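Local structure of DNA mismatch repair protein MutS (Thermus aquaticus, 1EWQ) at residues C[328-333]-C[353-358]; C[334-339]-C[516-521]. The protein binds mismatched DNA, probably as the recognition step of mismatch repair, and has a weak ATPase activity. All blocks are in the same frame, centred on the assembly; numbering follows the deposited sequence.

Contact 1. Residues C[328-333]-C[353-358]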
loop_
_atom_site.group_PDB
_atom_site.type_symbol
_atom_site.label_atom_id
_atom_site.label_comp_id
_atom_site.label_asym_id
_atom_site.label_seq_id
_atom_site.Cartn_x
_atom_site.Cartn_y
_atom_site.Cartn_z
ATOM N N ARG C 328 3.049 -3.392 -32.983
ATOM C CA ARG C 328 1.866 -4.241 -33.050
ATOM C C ARG C 328 2.177 -5.723 -32.870
ATOM O O ARG C 328 1.291 -6.556 -33.031
ATOM C CB ARG C 328 1.137 -4.045 -34.388
ATOM C CG ARG C 328 0.471 -2.675 -34.573
ATOM C CD ARG C 328 -0.118 -2.532 -35.976
ATOM N NE ARG C 328 -1.280 -3.395 -36.220
ATOM C CZ ARG C 328 -2.541 -3.065 -35.937
ATOM N NH1 ARG C 328 -2.819 -1.879 -35.398
ATOM N NH2 ARG C 328 -3.531 -3.919 -36.189
ATOM N N LEU C 329 3.417 -6.057 -32.522
ATOM C CA LEU C 329 3.786 -7.465 -32.365
ATOM C C LEU C 329 3.459 -8.060 -30.991
ATOM O O LEU C 329 3.946 -7.594 -29.961
ATOM C CB LEU C 329 5.279 -7.653 -32.647
ATOM C CG LEU C 329 5.697 -9.080 -32.988
ATOM C CD1 LEU C 329 5.188 -9.414 -34.377
ATOM C CD2 LEU C 329 7.210 -9.227 -32.925
ATOM N N ALA C 330 2.630 -9.095 -30.973
ATOM C CA ALA C 330 2.291 -9.741 -29.711
ATOM C C ALA C 330 3.522 -10.519 -29.214
ATOM O O ALA C 330 4.533 -10.604 -29.915
ATOM C CB ALA C 330 1.105 -10.683 -29.908
ATOM N N ASP C 331 3.432 -11.062 -28.002
ATOM C CA ASP C 331 4.506 -11.848 -27.378
ATOM C C ASP C 331 4.431 -13.281 -27.942
ATOM O O ASP C 331 3.727 -14.136 -27.394
ATOM C CB ASP C 331 4.283 -11.874 -25.855
ATOM C CG ASP C 331 5.407 -12.577 -25.093
ATOM O OD1 ASP C 331 6.090 -13.447 -25.678
ATOM O OD2 ASP C 331 5.587 -12.263 -23.896
ATOM N N LEU C 332 5.153 -13.542 -29.027
ATOM C CA LEU C 332 5.122 -14.854 -29.661
ATOM C C LEU C 332 5.774 -15.988 -28.875
ATOM O O LEU C 332 5.493 -17.169 -29.121
ATOM C CB LEU C 332 5.733 -14.765 -31.059
ATOM C CG LEU C 332 4.785 -14.262 -32.159
ATOM C CD1 LEU C 332 4.061 -13.010 -31.697
ATOM C CD2 LEU C 332 5.573 -14.013 -33.436
ATOM N N GLU C 333 6.643 -15.633 -27.936
ATOM C CA GLU C 333 7.303 -16.624 -27.110
ATOM C C GLU C 333 6.301 -17.186 -26.090
ATOM O O GLU C 333 6.190 -18.407 -25.926
ATOM C CB GLU C 333 8.516 -16.000 -26.414
ATOM C CG GLU C 333 9.146 -16.877 -25.348
ATOM C CD GLU C 333 10.482 -16.335 -24.858
ATOM O OE1 GLU C 333 10.613 -15.100 -24.700
ATOM O OE2 GLU C 333 11.395 -17.149 -24.621
ATOM N N ARG C 353 -2.407 -14.226 -35.607
ATOM C CA ARG C 353 -2.622 -13.853 -37.004
ATOM C C ARG C 353 -2.149 -12.423 -37.257
ATOM O O ARG C 353 -1.481 -12.155 -38.251
ATOM C CB ARG C 353 -4.107 -13.963 -37.371
ATOM C CG ARG C 353 -4.429 -13.475 -38.776
ATOM C CD ARG C 353 -5.926 -13.438 -39.012
ATOM N NE ARG C 353 -6.571 -12.512 -38.089
ATOM C CZ ARG C 353 -7.884 -12.431 -37.906
ATOM N NH1 ARG C 353 -8.704 -13.226 -38.586
ATOM N NH2 ARG C 353 -8.380 -11.558 -37.040
ATOM N N ARG C 354 -2.506 -11.504 -36.366
ATOM C CA ARG C 354 -2.087 -10.116 -36.518
ATOM C C ARG C 354 -0.565 -10.040 -36.613
ATOM O O ARG C 354 -0.016 -9.369 -37.492
ATOM C CB ARG C 354 -2.575 -9.263 -35.336
ATOM C CG ARG C 354 -1.890 -7.891 -35.275
ATOM C CD ARG C 354 -2.492 -6.916 -34.261
ATOM N NE ARG C 354 -2.568 -7.403 -32.881
ATOM C CZ ARG C 354 -1.586 -8.018 -32.224
ATOM N NH1 ARG C 354 -0.423 -8.254 -32.815
ATOM N NH2 ARG C 354 -1.758 -8.367 -30.952
ATOM N N SER C 355 0.108 -10.750 -35.714
ATOM C CA SER C 355 1.568 -10.767 -35.683
ATOM C C SER C 355 2.177 -11.391 -36.937
ATOM O O SER C 355 3.191 -10.913 -37.447
ATOM C CB SER C 355 2.056 -11.528 -34.451
ATOM O OG SER C 355 1.603 -10.900 -33.271
ATOM N N LEU C 356 1.563 -12.457 -37.431
ATOM C CA LEU C 356 2.075 -13.120 -38.619
ATOM C C LEU C 356 1.880 -12.281 -39.883
ATOM O O LEU C 356 2.532 -12.523 -40.900
ATOM C CB LEU C 356 1.420 -14.493 -38.787
ATOM C CG LEU C 356 1.720 -15.504 -37.675
ATOM C CD1 LEU C 356 1.120 -16.846 -38.039
ATOM C CD2 LEU C 356 3.227 -15.633 -37.466
ATOM N N GLN C 357 0.983 -11.300 -39.822
ATOM C CA GLN C 357 0.742 -10.416 -40.962
ATOM C C GLN C 357 1.794 -9.308 -40.949
ATOM O O GLN C 357 2.080 -8.687 -41.968
ATOM C CB GLN C 357 -0.667 -9.814 -40.883
ATOM C CG GLN C 357 -1.774 -10.862 -40.964
ATOM C CD GLN C 357 -3.174 -10.279 -40.852
ATOM O OE1 GLN C 357 -3.480 -9.537 -39.916
ATOM N NE2 GLN C 357 -4.035 -10.631 -41.801
ATOM N N ILE C 358 2.374 -9.079 -39.778
ATOM C CA ILE C 358 3.405 -8.062 -39.608
ATOM C C ILE C 358 4.748 -8.632 -40.059
ATOM O O ILE C 358 5.567 -7.943 -40.667
ATOM C CB ILE C 358 3.524 -7.655 -38.120
ATOM C CG1 ILE C 358 2.236 -6.963 -37.674
ATOM C CG2 ILE C 358 4.753 -6.767 -37.903
ATOM C CD1 ILE C 358 2.168 -6.734 -36.185
#

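Contact 2. Residues C[334-339]-C[516-521]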
loop_
_atom_site.group_PDB
_atom_site.type_symbol
_atom_site.label_atom_id
_atom_site.label_comp_id
_atom_site.label_asym_id
_atom_site.label_seq_id
_atom_site.Cartn_x
_atom_site.Cartn_y
_atom_site.Cartn_z
ATOM N N ARG C 334 5.567 -16.306 -25.413
ATOM C CA ARG C 334 4.570 -16.764 -24.442
ATOM C C ARG C 334 3.362 -17.383 -25.152
ATOM O O ARG C 334 2.672 -18.239 -24.605
ATOM C CB ARG C 334 4.121 -15.605 -23.546
ATOM C CG ARG C 334 5.050 -15.400 -22.375
ATOM C CD ARG C 334 4.642 -14.240 -21.491
ATOM N NE ARG C 334 5.560 -14.115 -20.360
ATOM C CZ ARG C 334 5.659 -13.041 -19.588
ATOM N NH1 ARG C 334 4.902 -11.981 -19.821
ATOM N NH2 ARG C 334 6.505 -13.036 -18.572
ATOM N N LEU C 335 3.129 -16.948 -26.383
ATOM C CA LEU C 335 2.028 -17.454 -27.193
ATOM C C LEU C 335 2.372 -18.897 -27.608
ATOM O O LEU C 335 1.518 -19.789 -27.602
ATOM C CB LEU C 335 1.855 -16.552 -28.419
ATOM C CG LEU C 335 0.496 -16.487 -29.117
ATOM C CD1 LEU C 335 0.158 -17.828 -29.771
ATOM C CD2 LEU C 335 -0.558 -16.101 -28.088
ATOM N N ALA C 336 3.635 -19.124 -27.949
ATOM C CA ALA C 336 4.092 -20.453 -28.334
ATOM C C ALA C 336 3.900 -21.441 -27.178
ATOM O O ALA C 336 3.418 -22.563 -27.379
ATOM C CB ALA C 336 5.562 -20.397 -28.735
ATOM N N THR C 337 4.271 -21.003 -25.974
ATOM C CA THR C 337 4.159 -21.809 -24.759
ATOM C C THR C 337 2.710 -22.187 -24.463
ATOM O O THR C 337 2.419 -23.336 -24.112
ATOM C CB THR C 337 4.735 -21.060 -23.524
ATOM O OG1 THR C 337 6.104 -20.706 -23.766
ATOM C CG2 THR C 337 4.661 -21.940 -22.278
ATOM N N ARG C 338 1.798 -21.225 -24.589
ATOM C CA ARG C 338 0.392 -21.510 -24.339
ATOM C C ARG C 338 -0.101 -22.504 -25.390
ATOM O O ARG C 338 -0.887 -23.402 -25.087
ATOM C CB ARG C 338 -0.443 -20.223 -24.372
ATOM C CG ARG C 338 -0.192 -19.312 -23.172
ATOM C CD ARG C 338 -1.030 -18.043 -23.198
ATOM N NE ARG C 338 -2.453 -18.280 -22.980
ATOM C CZ ARG C 338 -2.998 -18.713 -21.838
ATOM N NH1 ARG C 338 -2.245 -18.976 -20.773
ATOM N NH2 ARG C 338 -4.318 -18.871 -21.757
ATOM N N LEU C 339 0.368 -22.343 -26.625
ATOM C CA LEU C 339 -0.004 -23.253 -27.696
ATOM C C LEU C 339 0.464 -24.664 -27.351
ATOM O O LEU C 339 -0.319 -25.612 -27.397
ATOM C CB LEU C 339 0.623 -22.816 -29.028
ATOM C CG LEU C 339 -0.111 -21.738 -29.842
ATOM C CD1 LEU C 339 0.774 -21.220 -30.961
ATOM C CD2 LEU C 339 -1.409 -22.327 -30.399
ATOM N N ALA C 516 8.740 -22.469 -34.726
ATOM C CA ALA C 516 9.036 -21.363 -35.638
ATOM C C ALA C 516 8.623 -20.060 -34.957
ATOM O O ALA C 516 9.262 -19.024 -35.127
ATOM C CB ALA C 516 8.283 -21.537 -36.970
ATOM N N LEU C 517 7.554 -20.120 -34.175
ATOM C CA LEU C 517 7.089 -18.947 -33.456
ATOM C C LEU C 517 8.158 -18.493 -32.470
ATOM O O LEU C 517 8.487 -17.323 -32.424
ATOM C CB LEU C 517 5.789 -19.258 -32.718
ATOM C CG LEU C 517 4.486 -18.899 -33.437
ATOM C CD1 LEU C 517 4.507 -19.421 -34.846
ATOM C CD2 LEU C 517 3.302 -19.475 -32.655
ATOM N N ARG C 518 8.696 -19.419 -31.681
ATOM C CA ARG C 518 9.739 -19.073 -30.719
ATOM C C ARG C 518 10.927 -18.427 -31.437
ATOM O O ARG C 518 11.423 -17.379 -31.033
ATOM C CB ARG C 518 10.220 -20.319 -29.978
ATOM C CG ARG C 518 9.202 -20.917 -29.019
ATOM C CD ARG C 518 9.774 -22.128 -28.258
ATOM N NE ARG C 518 8.846 -22.585 -27.231
ATOM C CZ ARG C 518 8.674 -21.974 -26.063
ATOM N NH1 ARG C 518 9.378 -20.881 -25.760
ATOM N NH2 ARG C 518 7.778 -22.443 -25.202
ATOM N N GLU C 519 11.368 -19.080 -32.503
ATOM C CA GLU C 519 12.484 -18.630 -33.327
ATOM C C GLU C 519 12.263 -17.212 -33.854
ATOM O O GLU C 519 13.156 -16.367 -33.772
ATOM C CB GLU C 519 12.664 -19.630 -34.477
ATOM C CG GLU C 519 13.481 -19.162 -35.654
ATOM C CD GLU C 519 13.787 -20.302 -36.621
ATOM O OE1 GLU C 519 12.890 -21.155 -36.864
ATOM O OE2 GLU C 519 14.927 -20.341 -37.143
ATOM N N ALA C 520 11.071 -16.950 -34.389
ATOM C CA ALA C 520 10.749 -15.622 -34.898
ATOM C C ALA C 520 10.771 -14.648 -33.718
ATOM O O ALA C 520 11.162 -13.488 -33.849
ATOM C CB ALA C 520 9.374 -15.628 -35.543
ATOM N N ALA C 521 10.349 -15.136 -32.558
ATOM C CA ALA C 521 10.324 -14.318 -31.357
ATOM C C ALA C 521 11.724 -13.946 -30.873
ATOM O O ALA C 521 11.938 -12.815 -30.428
ATOM C CB ALA C 521 9.556 -15.040 -30.244
#

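Contact 1. Residues C[328-333]-C[353-358]
The guanidinium of Arg354 meets Ala330 at its edge: Ala330 N lies near its plane, 3.7 Å from Arg354 NH1. Arg328 O approaches the same group obliquely, and its very short spacing from NH1 is too doubtful to support a bond. The Arg328 guanidinium stands almost perpendicular to that of Arg354, the two planes 88° apart. Arg354 CD lies oblique to the Arg328 guanidinium, 3.7 Å from Arg328 NH2, so Arg354 meets it with its aliphatic chain. The sound polar bond lies beside them. Ala330 N donates to Ser355 OG at 3.1 Å, with an N-H...O angle of 157°. Chi1 of Ser355 is -61°, which sets OG beside its own backbone N. OG is also bonded to Ala351 O, one turn back, so the hydroxyl has one partner across the contact and one in its own helix. Apolar groups pack round it. Leu332 CD1 lies 3.7 Å and Leu329 CD1 3.8 Å from Ser355 CB. Ile358 reaches Arg328 with CD1, 3.4 Å from Arg328 CB. Leu329 and Leu332 also touch helix 514-540, which covers this side. Asp331 turns away and is held by a salt bridge to Arg286. Its OD1 accepts from Arg334 N and, weakly, from Glu333 N. Asp331 is thus the N-cap of helix 332-340. The turn from helix 316-326 into it rests on helix 346-366, in the helical part of MutS domain III.

Contact 2. Residues C[334-339]-C[516-521]
Thr337 OG1 is gripped by three groups: it accepts a weak hydrogen bond from Arg518 NH2 at 2.8 Å, with an N-H...O angle of only 128°. Ser151 O and Glu333 O both lie within bonding distance of OG1, and its single proton can serve only one fully at a time. The chi1 of Thr337, -57°, keeps OG1 beside its own backbone N, where the carbonyl of Glu333 in the preceding turn can be met. Thr337 OG1 lies oblique to the Arg518 guanidinium. The Arg518 chain is extended from CG to NE and carries the group across. Arg518 NH2 also forms a salt bridge with Glu340, while NH1 donates to Thr152 O. The bonds to Ser151 and Thr152 reach MutS domain II, while both segments lie in MutS domain III. The helices themselves form an antiparallel pair, with short-segment axes 8.9 Å apart at an angle of 166°. Ala336 sits at their close approach, its CA 6.1 Å from Leu517 CA. The methyl of Ala336 lies over one face of the Arg518 guanidinium, offset toward the rim, and also touches Arg518 CG at 3.7 Å. Ala336 CB also meets Leu517 CB at 4.1 Å. Leu339 and Leu517 cross at about a right angle, with Leu339 CD1 and Leu517 CD2 3.5 Å apart. Leu517 also touches Leu352 of helix 346-366, and Leu339 touches Arg507 and Ala510 of helix 479-511.

Overall arrangement
The centres of the two contacts lie about 10 Å apart, and both use helix 332-340. Contact 1 holds the turn that leads into this helix and its first residues. Contact 2 holds the turns that follow. Along the chain the segments alternate: 328-333, 334-339, 353-358, then 516-521. Helix 346-366 packs near the start of helix 332-340, while helix 514-540, later in sequence, runs antiparallel to it. The contacts touch where Leu332 and Glu333 pack against Ala521. Both lie in MutS domain III, their nearest atoms about 27 Å (contact 1) and about 21 Å (contact 2) from the bound DNA. They join early and late helices of this domain, and contact 2 adds a link to domain II.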